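PDB 4F53: SusD homolog, which probably binds mucin O-glycans at the outer membrane as the sugar-capturing lipoprotein of a Sus-type glycan uptake system. Local coordinates for residues 34-39 / 241-246; 94-99 / 122-127; 501-506 / 511-516. One frame throughout, in Å; residues are numbered along the deposited sequence.

Contact 1 (34-39 / 241-246); sequences NLQDLM and AYRKVA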
ATOM      1  N   ASN A  34      -6.183   8.391  17.615  1.00 36.53           N
ATOM      2  CA  ASN A  34      -6.902   8.622  16.365  0.50 36.33           C
ATOM      3  C   ASN A  34      -5.868   8.886  15.223  1.00 39.87           C
ATOM      4  O   ASN A  34      -6.037   8.398  14.109  1.00 41.38           O
ATOM      5  CB  ASN A  34      -7.920   9.786  16.536  0.50 36.73           C
ATOM      6  CG  ASN A  34      -8.918   9.681  17.702  0.50 54.66           C
ATOM      7  OD1 ASN A  34      -9.142   8.621  18.317  0.50 39.17           O
ATOM      8  ND2 ASN A  34      -9.568  10.800  18.032  0.50 51.12           N
ATOM      9  N   LEU A  35      -4.804   9.646  15.524  1.00 35.98           N
ATOM     10  CA  LEU A  35      -3.759   9.957  14.542  1.00 34.72           C
ATOM     11  C   LEU A  35      -3.045   8.685  14.132  1.00 40.23           C
ATOM     12  O   LEU A  35      -2.810   8.470  12.936  1.00 39.68           O
ATOM     13  CB  LEU A  35      -2.761  11.000  15.075  1.00 34.93           C
ATOM     14  CG  LEU A  35      -3.334  12.406  15.480  1.00 39.65           C
ATOM     15  CD1 LEU A  35      -2.214  13.334  15.862  1.00 39.64           C
ATOM     16  CD2 LEU A  35      -4.178  13.058  14.356  1.00 36.90           C
ATOM     17  N   GLN A  36      -2.762   7.804  15.114  1.00 37.74           N
ATOM     18  CA  GLN A  36      -2.090   6.519  14.855  1.00 36.31           C
ATOM     19  C   GLN A  36      -2.932   5.630  13.921  1.00 40.10           C
ATOM     20  O   GLN A  36      -2.402   4.989  13.012  1.00 39.05           O
ATOM     21  CB  GLN A  36      -1.825   5.801  16.177  1.00 36.78           C
ATOM     22  CG  GLN A  36      -1.005   4.553  16.023  1.00 30.29           C
ATOM     23  CD  GLN A  36      -0.835   3.815  17.311  1.00 38.48           C
ATOM     24  OE1 GLN A  36      -1.765   3.193  17.836  1.00 36.24           O
ATOM     25  NE2 GLN A  36       0.368   3.864  17.843  1.00 33.70           N
ATOM     26  N   ASP A  37      -4.242   5.613  14.145  1.00 37.37           N
ATOM     27  CA  ASP A  37      -5.165   4.787  13.389  1.00 35.98           C
ATOM     28  C   ASP A  37      -5.173   5.106  11.883  1.00 36.18           C
ATOM     29  O   ASP A  37      -5.292   4.189  11.070  1.00 36.10           O
ATOM     30  CB  ASP A  37      -6.576   4.967  13.972  1.00 38.85           C
ATOM     31  CG  ASP A  37      -7.678   4.296  13.162  1.00 47.18           C
ATOM     32  OD1 ASP A  37      -7.518   3.112  12.810  1.00 45.17           O
ATOM     33  OD2 ASP A  37      -8.654   4.978  12.822  1.00 56.91           O
ATOM     34  N   LEU A  38      -5.052   6.384  11.519  1.00 30.80           N
ATOM     35  CA  LEU A  38      -5.182   6.855  10.134  1.00 29.70           C
ATOM     36  C   LEU A  38      -4.034   6.429   9.208  1.00 33.41           C
ATOM     37  O   LEU A  38      -4.162   6.607   7.983  1.00 33.60           O
ATOM     38  CB  LEU A  38      -5.418   8.385  10.081  1.00 30.21           C
ATOM     39  CG  LEU A  38      -6.801   8.781  10.650  1.00 34.00           C
ATOM     40  CD1 LEU A  38      -6.852  10.256  11.033  1.00 34.46           C
ATOM     41  CD2 LEU A  38      -7.958   8.351   9.711  1.00 32.45           C
HETATM   42  N   MSE A  39      -2.967   5.795   9.745  1.00 26.85           N
HETATM   43  CA  MSE A  39      -1.893   5.269   8.874  1.00 25.74           C
HETATM   44  C   MSE A  39      -2.411   4.122   7.986  1.00 31.67           C
HETATM   45  O   MSE A  39      -1.934   3.916   6.872  1.00 30.70           O
HETATM   46  CB  MSE A  39      -0.704   4.764   9.718  1.00 26.38           C
HETATM   47  CG  MSE A  39      -0.077   5.881  10.572  1.00 32.20           C
HETATM   48 SE   MSE A  39       1.693   5.367  11.196  0.75 36.99          SE
HETATM   49  CE  MSE A  39       1.185   4.196  12.540  1.00 33.37           C
ATOM     50  N   ALA A 241       5.089  -3.351  12.427  1.00 27.43           N
ATOM     51  CA  ALA A 241       4.008  -2.539  13.003  1.00 27.34           C
ATOM     52  C   ALA A 241       2.646  -3.130  12.622  1.00 33.04           C
ATOM     53  O   ALA A 241       2.285  -3.185  11.449  1.00 31.71           O
ATOM     54  CB  ALA A 241       4.119  -1.081  12.555  1.00 27.45           C
ATOM     55  N   TYR A 242       1.918  -3.610  13.647  1.00 30.71           N
ATOM     56  CA  TYR A 242       0.597  -4.242  13.553  1.00 29.62           C
ATOM     57  C   TYR A 242      -0.297  -3.609  14.591  1.00 33.37           C
ATOM     58  O   TYR A 242       0.058  -3.618  15.761  1.00 34.44           O
ATOM     59  CB  TYR A 242       0.694  -5.774  13.775  1.00 29.75           C
ATOM     60  CG  TYR A 242       1.637  -6.444  12.801  1.00 30.67           C
ATOM     61  CD1 TYR A 242       1.212  -6.807  11.527  1.00 30.90           C
ATOM     62  CD2 TYR A 242       2.964  -6.696  13.146  1.00 30.87           C
ATOM     63  CE1 TYR A 242       2.082  -7.396  10.619  1.00 32.17           C
ATOM     64  CE2 TYR A 242       3.845  -7.282  12.245  1.00 30.32           C
ATOM     65  CZ  TYR A 242       3.400  -7.629  10.982  1.00 34.98           C
ATOM     66  OH  TYR A 242       4.256  -8.234  10.093  1.00 35.01           O
ATOM     67  N   ARG A 243      -1.406  -3.001  14.179  1.00 29.56           N
ATOM     68  CA  ARG A 243      -2.278  -2.320  15.135  1.00 29.75           C
ATOM     69  C   ARG A 243      -3.372  -3.235  15.651  1.00 33.45           C
ATOM     70  O   ARG A 243      -4.078  -3.868  14.870  1.00 32.28           O
ATOM     71  CB  ARG A 243      -2.902  -1.049  14.519  1.00 27.83           C
ATOM     72  CG  ARG A 243      -3.531  -0.124  15.565  1.00 30.62           C
ATOM     73  CD  ARG A 243      -3.987   1.215  15.008  1.00 34.26           C
ATOM     74  NE  ARG A 243      -5.256   1.661  15.620  1.00 42.25           N
ATOM     75  CZ  ARG A 243      -6.463   1.138  15.352  1.00 56.39           C
ATOM     76  NH1 ARG A 243      -6.591   0.138  14.466  1.00 31.86           N
ATOM     77  NH2 ARG A 243      -7.543   1.602  15.965  1.00 42.93           N
ATOM     78  N   LYS A 244      -3.525  -3.281  16.980  1.00 31.19           N
ATOM     79  CA  LYS A 244      -4.594  -4.034  17.644  1.00 29.82           C
ATOM     80  C   LYS A 244      -5.848  -3.215  17.414  1.00 33.20           C
ATOM     81  O   LYS A 244      -5.895  -2.017  17.779  1.00 32.86           O
ATOM     82  CB  LYS A 244      -4.274  -4.286  19.138  1.00 32.51           C
ATOM     83  CG  LYS A 244      -5.444  -4.852  19.933  1.00 52.76           C
ATOM     84  CD  LYS A 244      -5.127  -5.019  21.393  1.00 68.68           C
ATOM     85  CE  LYS A 244      -6.283  -5.613  22.151  1.00 85.85           C
ATOM     86  NZ  LYS A 244      -5.982  -5.702  23.605  1.00103.89           N
ATOM     87  N   VAL A 245      -6.835  -3.823  16.711  1.00 29.79           N
ATOM     88  CA  VAL A 245      -8.072  -3.126  16.329  1.00 29.65           C
ATOM     89  C   VAL A 245      -8.821  -2.627  17.572  1.00 39.24           C
ATOM     90  O   VAL A 245      -8.774  -3.268  18.636  1.00 41.33           O
ATOM     91  CB  VAL A 245      -8.999  -3.946  15.379  1.00 30.50           C
ATOM     92  CG1 VAL A 245      -8.269  -4.323  14.095  1.00 27.83           C
ATOM     93  CG2 VAL A 245      -9.604  -5.175  16.067  1.00 30.39           C
ATOM     94  N   ALA A 246      -9.468  -1.464  17.442  1.00 36.12           N
ATOM     95  CA  ALA A 246     -10.274  -0.895  18.525  1.00 37.21           C
ATOM     96  C   ALA A 246     -11.614  -1.601  18.578  1.00 41.49           C
ATOM     97  O   ALA A 246     -12.101  -1.889  19.665  1.00 43.54           O
ATOM     98  CB  ALA A 246     -10.464   0.601  18.321  1.00 38.07           C
TER
HETATM   99  O   HOH W   1      -4.723   3.480  17.225  1.00 39.03           O

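Contact 2 (94-99 / 122-127); sequences SKFYPD and VVMLRV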
ATOM      1  N   SER A  94      -9.911  15.898   6.807  1.00 40.62           N
ATOM      2  CA  SER A  94     -11.010  16.042   7.788  1.00 41.72           C
ATOM      3  C   SER A  94     -10.789  15.192   9.030  1.00 46.59           C
ATOM      4  O   SER A  94     -11.137  15.593  10.147  1.00 47.85           O
ATOM      5  CB  SER A  94     -12.343  15.613   7.174  1.00 43.80           C
ATOM      6  OG  SER A  94     -12.621  16.301   5.968  1.00 55.33           O
ATOM      7  N   LYS A  95     -10.258  13.988   8.818  1.00 41.04           N
ATOM      8  CA  LYS A  95     -10.067  13.042   9.909  1.00 39.62           C
ATOM      9  C   LYS A  95      -8.747  13.250  10.643  1.00 42.32           C
ATOM     10  O   LYS A  95      -8.695  12.964  11.839  1.00 42.78           O
ATOM     11  CB  LYS A  95     -10.157  11.598   9.402  1.00 38.40           C
ATOM     12  CG  LYS A  95     -11.555  11.232   8.924  1.00 35.73           C
ATOM     13  CD  LYS A  95     -11.528   9.867   8.268  1.00 39.00           C
ATOM     14  CE  LYS A  95     -12.806   9.574   7.528  1.00 43.08           C
ATOM     15  NZ  LYS A  95     -13.897   9.235   8.463  1.00 50.25           N
ATOM     16  N   PHE A  96      -7.688  13.719   9.951  1.00 37.54           N
ATOM     17  CA  PHE A  96      -6.380  13.869  10.583  1.00 37.24           C
ATOM     18  C   PHE A  96      -6.143  15.230  11.268  1.00 44.97           C
ATOM     19  O   PHE A  96      -5.762  15.262  12.452  1.00 46.24           O
ATOM     20  CB  PHE A  96      -5.218  13.602   9.571  1.00 36.95           C
ATOM     21  CG  PHE A  96      -3.874  13.457  10.247  1.00 36.61           C
ATOM     22  CD1 PHE A  96      -3.079  14.578  10.512  1.00 38.85           C
ATOM     23  CD2 PHE A  96      -3.424  12.209  10.673  1.00 35.73           C
ATOM     24  CE1 PHE A  96      -1.872  14.449  11.206  1.00 39.23           C
ATOM     25  CE2 PHE A  96      -2.209  12.076  11.352  1.00 38.08           C
ATOM     26  CZ  PHE A  96      -1.457  13.199  11.647  1.00 37.14           C
ATOM     27  N   TYR A  97      -6.261  16.325  10.504  1.00 40.78           N
ATOM     28  CA  TYR A  97      -5.836  17.652  10.939  1.00 41.18           C
ATOM     29  C   TYR A  97      -6.558  18.270  12.146  1.00 47.71           C
ATOM     30  O   TYR A  97      -5.820  18.807  12.984  1.00 50.08           O
ATOM     31  CB  TYR A  97      -5.766  18.635   9.778  1.00 41.55           C
ATOM     32  CG  TYR A  97      -4.459  18.467   9.025  1.00 40.65           C
ATOM     33  CD1 TYR A  97      -3.244  18.814   9.609  1.00 41.89           C
ATOM     34  CD2 TYR A  97      -4.427  17.863   7.770  1.00 39.56           C
ATOM     35  CE1 TYR A  97      -2.038  18.625   8.939  1.00 40.08           C
ATOM     36  CE2 TYR A  97      -3.230  17.712   7.072  1.00 39.22           C
ATOM     37  CZ  TYR A  97      -2.033  18.082   7.663  1.00 46.93           C
ATOM     38  OH  TYR A  97      -0.833  17.889   6.998  1.00 45.67           O
ATOM     39  N   PRO A  98      -7.895  18.197  12.356  1.00 43.53           N
ATOM     40  CA  PRO A  98      -8.455  18.804  13.578  1.00 44.47           C
ATOM     41  C   PRO A  98      -7.816  18.217  14.855  1.00 49.45           C
ATOM     42  O   PRO A  98      -7.424  18.997  15.723  1.00 49.78           O
ATOM     43  CB  PRO A  98      -9.956  18.507  13.467  1.00 45.64           C
ATOM     44  CG  PRO A  98     -10.198  18.363  12.010  1.00 49.26           C
ATOM     45  CD  PRO A  98      -8.971  17.648  11.506  1.00 44.43           C
ATOM     46  N   ASP A  99      -7.603  16.872  14.924  1.00 45.05           N
ATOM     47  CA  ASP A  99      -6.975  16.230  16.089  1.00 44.26           C
ATOM     48  C   ASP A  99      -5.492  16.579  16.204  1.00 48.67           C
ATOM     49  O   ASP A  99      -4.994  16.783  17.317  1.00 48.95           O
ATOM     50  CB  ASP A  99      -7.157  14.712  16.050  1.00 44.29           C
ATOM     51  CG  ASP A  99      -8.542  14.226  16.458  1.00 56.08           C
ATOM     52  OD1 ASP A  99      -9.408  15.075  16.776  1.00 57.75           O
ATOM     53  OD2 ASP A  99      -8.757  12.997  16.483  1.00 60.17           O
ATOM     54  N   VAL A 122       3.463   9.548   7.679  1.00 31.04           N
ATOM     55  CA  VAL A 122       2.952   8.277   7.123  1.00 29.10           C
ATOM     56  C   VAL A 122       1.590   8.491   6.415  1.00 35.10           C
ATOM     57  O   VAL A 122       1.395   7.974   5.311  1.00 34.18           O
ATOM     58  CB  VAL A 122       2.848   7.149   8.210  1.00 30.21           C
ATOM     59  CG1 VAL A 122       2.324   5.836   7.621  1.00 28.17           C
ATOM     60  CG2 VAL A 122       4.181   6.921   8.916  1.00 28.72           C
ATOM     61  N   VAL A 123       0.662   9.253   7.042  1.00 32.85           N
ATOM     62  CA  VAL A 123      -0.683   9.493   6.507  1.00 32.97           C
ATOM     63  C   VAL A 123      -0.596  10.344   5.244  1.00 38.33           C
ATOM     64  O   VAL A 123      -1.159   9.983   4.215  1.00 38.90           O
ATOM     65  CB  VAL A 123      -1.632  10.125   7.562  1.00 37.27           C
ATOM     66  CG1 VAL A 123      -2.967  10.531   6.936  1.00 37.43           C
ATOM     67  CG2 VAL A 123      -1.860   9.161   8.714  1.00 36.57           C
HETATM   68  N   MSE A 124       0.129  11.449   5.316  1.00 35.76           N
HETATM   69  CA  MSE A 124       0.246  12.363   4.187  1.00 35.48           C
HETATM   70  C   MSE A 124       1.178  11.795   3.105  1.00 36.90           C
HETATM   71  O   MSE A 124       1.064  12.201   1.951  1.00 37.60           O
HETATM   72  CB  MSE A 124       0.624  13.779   4.654  1.00 37.88           C
HETATM   73  CG  MSE A 124      -0.471  14.384   5.537  1.00 45.13           C
HETATM   74 SE   MSE A 124      -2.209  14.481   4.613  0.75 52.61          SE
HETATM   75  CE  MSE A 124      -3.478  14.249   6.142  1.00 49.05           C
ATOM     76  N   LEU A 125       2.017  10.804   3.451  1.00 31.76           N
ATOM     77  CA  LEU A 125       2.820  10.051   2.468  1.00 30.87           C
ATOM     78  C   LEU A 125       1.860   9.288   1.540  1.00 33.90           C
ATOM     79  O   LEU A 125       2.069   9.317   0.348  1.00 34.29           O
ATOM     80  CB  LEU A 125       3.825   9.083   3.133  1.00 29.11           C
ATOM     81  CG  LEU A 125       4.775   8.281   2.207  1.00 31.95           C
ATOM     82  CD1 LEU A 125       5.707   9.220   1.401  1.00 30.89           C
ATOM     83  CD2 LEU A 125       5.610   7.297   3.016  1.00 31.63           C
ATOM     84  N   ARG A 126       0.794   8.656   2.081  1.00 31.33           N
ATOM     85  CA  ARG A 126      -0.239   7.964   1.274  1.00 31.05           C
ATOM     86  C   ARG A 126      -0.904   8.946   0.307  1.00 34.53           C
ATOM     87  O   ARG A 126      -1.102   8.621  -0.858  1.00 34.04           O
ATOM     88  CB  ARG A 126      -1.363   7.343   2.133  1.00 27.77           C
ATOM     89  CG  ARG A 126      -0.959   6.402   3.234  1.00 39.86           C
ATOM     90  CD  ARG A 126      -2.196   5.993   4.016  1.00 34.38           C
ATOM     91  NE  ARG A 126      -3.220   5.479   3.104  1.00 35.09           N
ATOM     92  CZ  ARG A 126      -3.792   4.288   3.181  1.00 37.04           C
ATOM     93  NH1 ARG A 126      -3.499   3.467   4.182  1.00 32.89           N
ATOM     94  NH2 ARG A 126      -4.682   3.916   2.275  1.00 26.68           N
ATOM     95  N   VAL A 127      -1.267  10.139   0.822  1.00 30.96           N
ATOM     96  CA  VAL A 127      -1.960  11.200   0.085  1.00 31.68           C
ATOM     97  C   VAL A 127      -1.065  11.770  -1.042  1.00 34.66           C
ATOM     98  O   VAL A 127      -1.539  11.841  -2.180  1.00 34.79           O
ATOM     99  CB  VAL A 127      -2.525  12.314   1.014  1.00 35.29           C
ATOM    100  CG1 VAL A 127      -3.354  13.320   0.210  1.00 36.20           C
ATOM    101  CG2 VAL A 127      -3.359  11.707   2.156  1.00 33.69           C
TER

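Contact 3 (501-506 / 511-516); sequences QESKTK and MATHVW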
ATOM      1  N   GLN A 501       4.837  20.377 -14.240  1.00 45.32           N
ATOM      2  CA  GLN A 501       6.243  20.777 -14.230  1.00 45.21           C
ATOM      3  C   GLN A 501       7.142  19.676 -13.612  1.00 46.01           C
ATOM      4  O   GLN A 501       8.213  19.424 -14.154  1.00 45.45           O
ATOM      5  CB  GLN A 501       6.418  22.148 -13.532  1.00 48.19           C
ATOM      6  CG  GLN A 501       7.858  22.698 -13.501  1.00 69.64           C
ATOM      7  CD  GLN A 501       8.669  22.160 -12.328  1.00 89.78           C
ATOM      8  OE1 GLN A 501       8.236  22.193 -11.156  1.00 85.46           O
ATOM      9  NE2 GLN A 501       9.852  21.618 -12.622  1.00 78.55           N
ATOM     10  N   GLU A 502       6.708  19.007 -12.527  1.00 41.33           N
ATOM     11  CA  GLU A 502       7.487  17.927 -11.885  1.00 38.88           C
ATOM     12  C   GLU A 502       7.420  16.601 -12.643  1.00 40.37           C
ATOM     13  O   GLU A 502       8.200  15.705 -12.349  1.00 38.57           O
ATOM     14  CB  GLU A 502       6.934  17.624 -10.485  1.00 39.93           C
ATOM     15  CG  GLU A 502       7.059  18.700  -9.441  1.00 49.23           C
ATOM     16  CD  GLU A 502       6.707  18.140  -8.077  1.00 60.24           C
ATOM     17  OE1 GLU A 502       5.521  17.806  -7.826  1.00 38.81           O
ATOM     18  OE2 GLU A 502       7.648  17.992  -7.267  1.00 53.17           O
ATOM     19  N   SER A 503       6.414  16.418 -13.508  1.00 37.90           N
ATOM     20  CA  SER A 503       6.202  15.137 -14.185  1.00 37.37           C
ATOM     21  C   SER A 503       7.077  14.937 -15.404  1.00 43.03           C
ATOM     22  O   SER A 503       7.468  15.892 -16.070  1.00 45.26           O
ATOM     23  CB  SER A 503       4.739  14.977 -14.605  1.00 40.12           C
ATOM     24  OG  SER A 503       4.491  13.658 -15.065  1.00 36.88           O
ATOM     25  N   LYS A 504       7.344  13.665 -15.714  1.00 39.12           N
ATOM     26  CA  LYS A 504       8.052  13.284 -16.919  1.00 38.68           C
ATOM     27  C   LYS A 504       7.060  12.578 -17.888  1.00 41.69           C
ATOM     28  O   LYS A 504       7.423  12.270 -19.024  1.00 42.74           O
ATOM     29  CB  LYS A 504       9.286  12.462 -16.589  1.00 40.04           C
ATOM     30  CG  LYS A 504      10.483  13.373 -16.284  1.00 46.33           C
ATOM     31  CD  LYS A 504      11.620  12.610 -15.649  1.00 63.22           C
ATOM     32  CE  LYS A 504      12.948  13.241 -15.909  1.00 81.58           C
ATOM     33  NZ  LYS A 504      13.495  12.819 -17.227  1.00 96.15           N
ATOM     34  N   THR A 505       5.786  12.390 -17.447  1.00 35.58           N
ATOM     35  CA  THR A 505       4.672  11.863 -18.251  1.00 35.30           C
ATOM     36  C   THR A 505       3.478  12.795 -17.985  1.00 37.56           C
ATOM     37  O   THR A 505       2.606  12.493 -17.172  1.00 34.06           O
ATOM     38  CB  THR A 505       4.398  10.380 -17.965  1.00 37.49           C
ATOM     39  OG1 THR A 505       5.618   9.640 -17.943  1.00 38.26           O
ATOM     40  CG2 THR A 505       3.396   9.759 -18.949  1.00 31.95           C
ATOM     41  N   LYS A 506       3.509  13.968 -18.628  1.00 36.84           N
ATOM     42  CA  LYS A 506       2.537  15.045 -18.508  1.00 39.41           C
ATOM     43  C   LYS A 506       1.228  14.699 -19.254  1.00 45.46           C
ATOM     44  O   LYS A 506       1.222  14.657 -20.488  1.00 45.55           O
ATOM     45  CB  LYS A 506       3.129  16.356 -19.053  1.00 41.78           C
ATOM     46  CG  LYS A 506       4.445  16.753 -18.417  1.00 44.77           C
ATOM     47  CD  LYS A 506       5.102  17.867 -19.278  1.00 44.21           C
ATOM     48  CE  LYS A 506       6.111  18.716 -18.541  1.00 42.76           C
ATOM     49  NZ  LYS A 506       7.233  17.911 -17.997  1.00 50.77           N
HETATM   50  N   MSE A 511      -5.659  10.459 -14.208  1.00 37.73           N
HETATM   51  CA  MSE A 511      -5.073   9.243 -13.666  1.00 35.94           C
HETATM   52  C   MSE A 511      -3.793   8.823 -14.408  1.00 39.65           C
HETATM   53  O   MSE A 511      -3.067   7.961 -13.921  1.00 39.07           O
HETATM   54  CB  MSE A 511      -6.095   8.112 -13.766  1.00 37.41           C
HETATM   55  CG  MSE A 511      -7.202   8.204 -12.739  1.00 44.22           C
HETATM   56 SE   MSE A 511      -8.311   6.604 -12.856  0.75 51.87          SE
HETATM   57  CE  MSE A 511      -9.644   7.024 -11.454  1.00 49.18           C
ATOM     58  N   ALA A 512      -3.507   9.434 -15.576  1.00 36.09           N
ATOM     59  CA  ALA A 512      -2.419   9.048 -16.467  1.00 32.84           C
ATOM     60  C   ALA A 512      -1.124   9.764 -16.165  1.00 37.60           C
ATOM     61  O   ALA A 512      -0.058   9.275 -16.578  1.00 36.10           O
ATOM     62  CB  ALA A 512      -2.836   9.289 -17.910  1.00 33.55           C
ATOM     63  N   THR A 513      -1.199  10.914 -15.451  1.00 34.74           N
ATOM     64  CA  THR A 513      -0.018  11.705 -15.127  1.00 34.34           C
ATOM     65  C   THR A 513       0.825  11.045 -14.060  1.00 36.69           C
ATOM     66  O   THR A 513       0.305  10.584 -13.053  1.00 35.12           O
ATOM     67  CB  THR A 513      -0.390  13.143 -14.725  1.00 39.63           C
ATOM     68  OG1 THR A 513      -0.963  13.758 -15.855  1.00 39.49           O
ATOM     69  CG2 THR A 513       0.821  14.000 -14.289  1.00 32.07           C
ATOM     70  N   HIS A 514       2.150  11.039 -14.284  1.00 34.20           N
ATOM     71  CA  HIS A 514       3.120  10.515 -13.333  1.00 32.38           C
ATOM     72  C   HIS A 514       3.440  11.580 -12.314  1.00 38.18           C
ATOM     73  O   HIS A 514       3.652  12.740 -12.668  1.00 40.80           O
ATOM     74  CB  HIS A 514       4.407  10.055 -14.034  1.00 31.08           C
ATOM     75  CG  HIS A 514       4.254   8.790 -14.815  1.00 33.89           C
ATOM     76  ND1 HIS A 514       5.314   7.902 -14.967  1.00 34.32           N
ATOM     77  CD2 HIS A 514       3.178   8.308 -15.496  1.00 36.00           C
ATOM     78  CE1 HIS A 514       4.848   6.905 -15.705  1.00 33.44           C
ATOM     79  NE2 HIS A 514       3.565   7.106 -16.052  1.00 34.91           N
ATOM     80  N   VAL A 515       3.457  11.191 -11.052  1.00 32.33           N
ATOM     81  CA  VAL A 515       3.860  12.034  -9.931  1.00 30.67           C
ATOM     82  C   VAL A 515       5.411  12.162 -10.024  1.00 34.89           C
ATOM     83  O   VAL A 515       6.062  11.441 -10.806  1.00 34.45           O
ATOM     84  CB  VAL A 515       3.336  11.523  -8.537  1.00 31.93           C
ATOM     85  CG1 VAL A 515       1.815  11.450  -8.524  1.00 31.49           C
ATOM     86  CG2 VAL A 515       3.941  10.169  -8.152  1.00 28.85           C
ATOM     87  N   TRP A 516       5.973  13.121  -9.288  1.00 31.94           N
ATOM     88  CA  TRP A 516       7.396  13.448  -9.280  1.00 31.60           C
ATOM     89  C   TRP A 516       8.337  12.203  -9.122  1.00 34.91           C
ATOM     90  O   TRP A 516       9.258  12.079  -9.929  1.00 35.44           O
ATOM     91  CB  TRP A 516       7.650  14.493  -8.190  1.00 30.90           C
ATOM     92  CG  TRP A 516       9.088  14.724  -7.840  1.00 31.65           C
ATOM     93  CD1 TRP A 516       9.999  15.466  -8.531  1.00 34.86           C
ATOM     94  CD2 TRP A 516       9.759  14.247  -6.667  1.00 31.26           C
ATOM     95  NE1 TRP A 516      11.214  15.460  -7.871  1.00 34.37           N
ATOM     96  CE2 TRP A 516      11.087  14.736  -6.713  1.00 35.09           C
ATOM     97  CE3 TRP A 516       9.361  13.454  -5.570  1.00 32.01           C
ATOM     98  CZ2 TRP A 516      12.024  14.445  -5.719  1.00 33.45           C
ATOM     99  CZ3 TRP A 516      10.285  13.203  -4.563  1.00 33.06           C
ATOM    100  CH2 TRP A 516      11.601  13.683  -4.654  1.00 33.54           C
TER
HETATM  101  O   HOH W   2       4.129  15.237  -8.338  1.00 29.18           O
HETATM  102  O   HOH W   3       9.612  13.493 -12.228  1.00 38.81           O
HETATM  103  O   HOH W   4       7.423  11.773 -13.169  1.00 28.00           O

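Contact 1 (34-39 / 241-246)
D37 of helix 25-37 faces R243 of the short strand 241-243 with their CA atoms 7.9 Å apart, so the backbones stay separate and side chains make the contact. R243 spans most of the gap. Its CG stands anti to the backbone N (chi1 -166°), the chain runs on straight through chi2, and a bend at chi3 turns the guanidinium beside D37. The D37 carboxylate meets it from above. OD1 sits over the centre of one guanidinium face, 3.4 Å from R243 CZ, with the carboxylate and guanidinium planes 42° apart. The salt bridge from D37 OD1 to R243 NH2, at 3.5 Å, is therefore one of charge alone, since no N-H points at the oxygen. A second carboxylate shares the arginine: E42 OE1 forms a salt bridge with NH2 and takes the backbone N-H of A246, while the backbone N of E42 binds D37 OD1 and helps to fix that oxygen over the guanidinium.

The contact ties an early helix of the TPR-like, helix-rich SusD fold to a small antiparallel ladder, in which strand 241-243 pairs with strand 332-335. Q36 comes to the edge of the same guanidinium, near its plane. Its OE1 is 4.1 Å from R243 CD, and the amide plane stands 78° from the guanidinium. Water 1 lies between them and donates to Q36 OE1 at 3.0 Å; its approach to R243 NE is unusually short, and that distance is doubtful. Both ends of the Q36 amide have further partners: OE1 accepts from the backbone N of R184, while NE2 binds D183 OD1, and together they set the rotation of the amide.

Contact 2 (94-99 / 122-127)
The methyl CE of M124, a selenomethionine, reaches between F96 and Y97. It lies 3.6 Å from Y97 CE2 and 3.9 Å from F96 CB, and comes obliquely to both rings. Bends at chi2 (-58°) and chi3 bring the end of the M124 chain to this position. Its selenium is 5.4 Å from the centroid of the Y97 ring, 68° off the normal, a Met-aromatic contact of oblique geometry. V123 CG2 touches F96 CD2 at 3.9 Å. With an alanine in place of F96, V123 CG2 would probably lose its aromatic partner and a gap would open beside the M124 methyl.

F96 CD1 also lies over the centre of one Y97 ring face. The hydroxyl of Y97 is bonded to R120 NE, one turn before M124, which fixes the far end of the ring. L35 of helix 25-37 packs on F96, and F92 packs on V123.

The short helical segments run roughly antiparallel at 146°, their axes 11.6 Å apart, within the neighbouring helices 82-106 and 110-131. Helix 82-106 is kinked here, at P98, whose nitrogen has no hydrogen to give. No hydrogen bond crosses between the two segments, so cohesion rests on shape and on the exclusion of water.

Contact 3 (501-506 / 511-516)
S503 and H514 are joined by a direct hydrogen bond, from S503 OG to the H514 carbonyl oxygen at 2.7 Å. The same hydroxyl oxygen accepts the backbone N-H of T505 at 3.0 Å, which makes an ST turn just after helix 489-502. With OG anti to the backbone N (chi1 -171°), the serine donates across the contact and accepts a hydrogen bond from its own loop. A second bond runs the other way: H514 N donates to T505 O, 3.3 Å away and fairly straight at 163°. T505 O also receives a CA-H...O contact from T513. Within the first loop, K506 NZ folds back to S503 O at 2.8 Å.

One water-mediated link is clear. Water 2 donates to E502 OE1 and accepts from W516 N.

Two side-chain pairs involve rings. T505 CB sits over one face of the H514 imidazole, 3.6 Å from the ring centroid, as a CH-pi contact, and T505 OG1 lies above the same ring. H514 NE2 is bonded to E473 OE1 and ND1 to D518 O; this pair of oxygens would suit a doubly protonated ring. E502 OE2 comes obliquely to W516, 3.6 Å from its CG, with the carboxylate and indole planes only 12° apart.

The loop after helix 489-502 comes back past the helix end, beside the start of helix 152-173. There, the E502 carboxylate takes the backbone N-H groups of Q152 and Q153, and W516 packs on both residues and meets F214 edge-to-face.

Contacts 1 and 2 are both buried and touch each other. The segment 34-39 touches both helices of contact 2: the M39 carbonyl oxygen accepts from R126, and L35 and L38 pack against helix 82-106. Contact 2 is nested in the chain loop closed by contact 1. Contact 3 comes later and lies across the chain's centre from contact 1, their nearest atoms about 17 Å apart. It is only partly buried. Chemistry changes with place. Contact 2 is apolar, helix against helix. Contact 1 is charged although buried, helix against strand. Contact 3 joins the end of a helix and the loop after it to a later loop, through hydrogen bonds and waters.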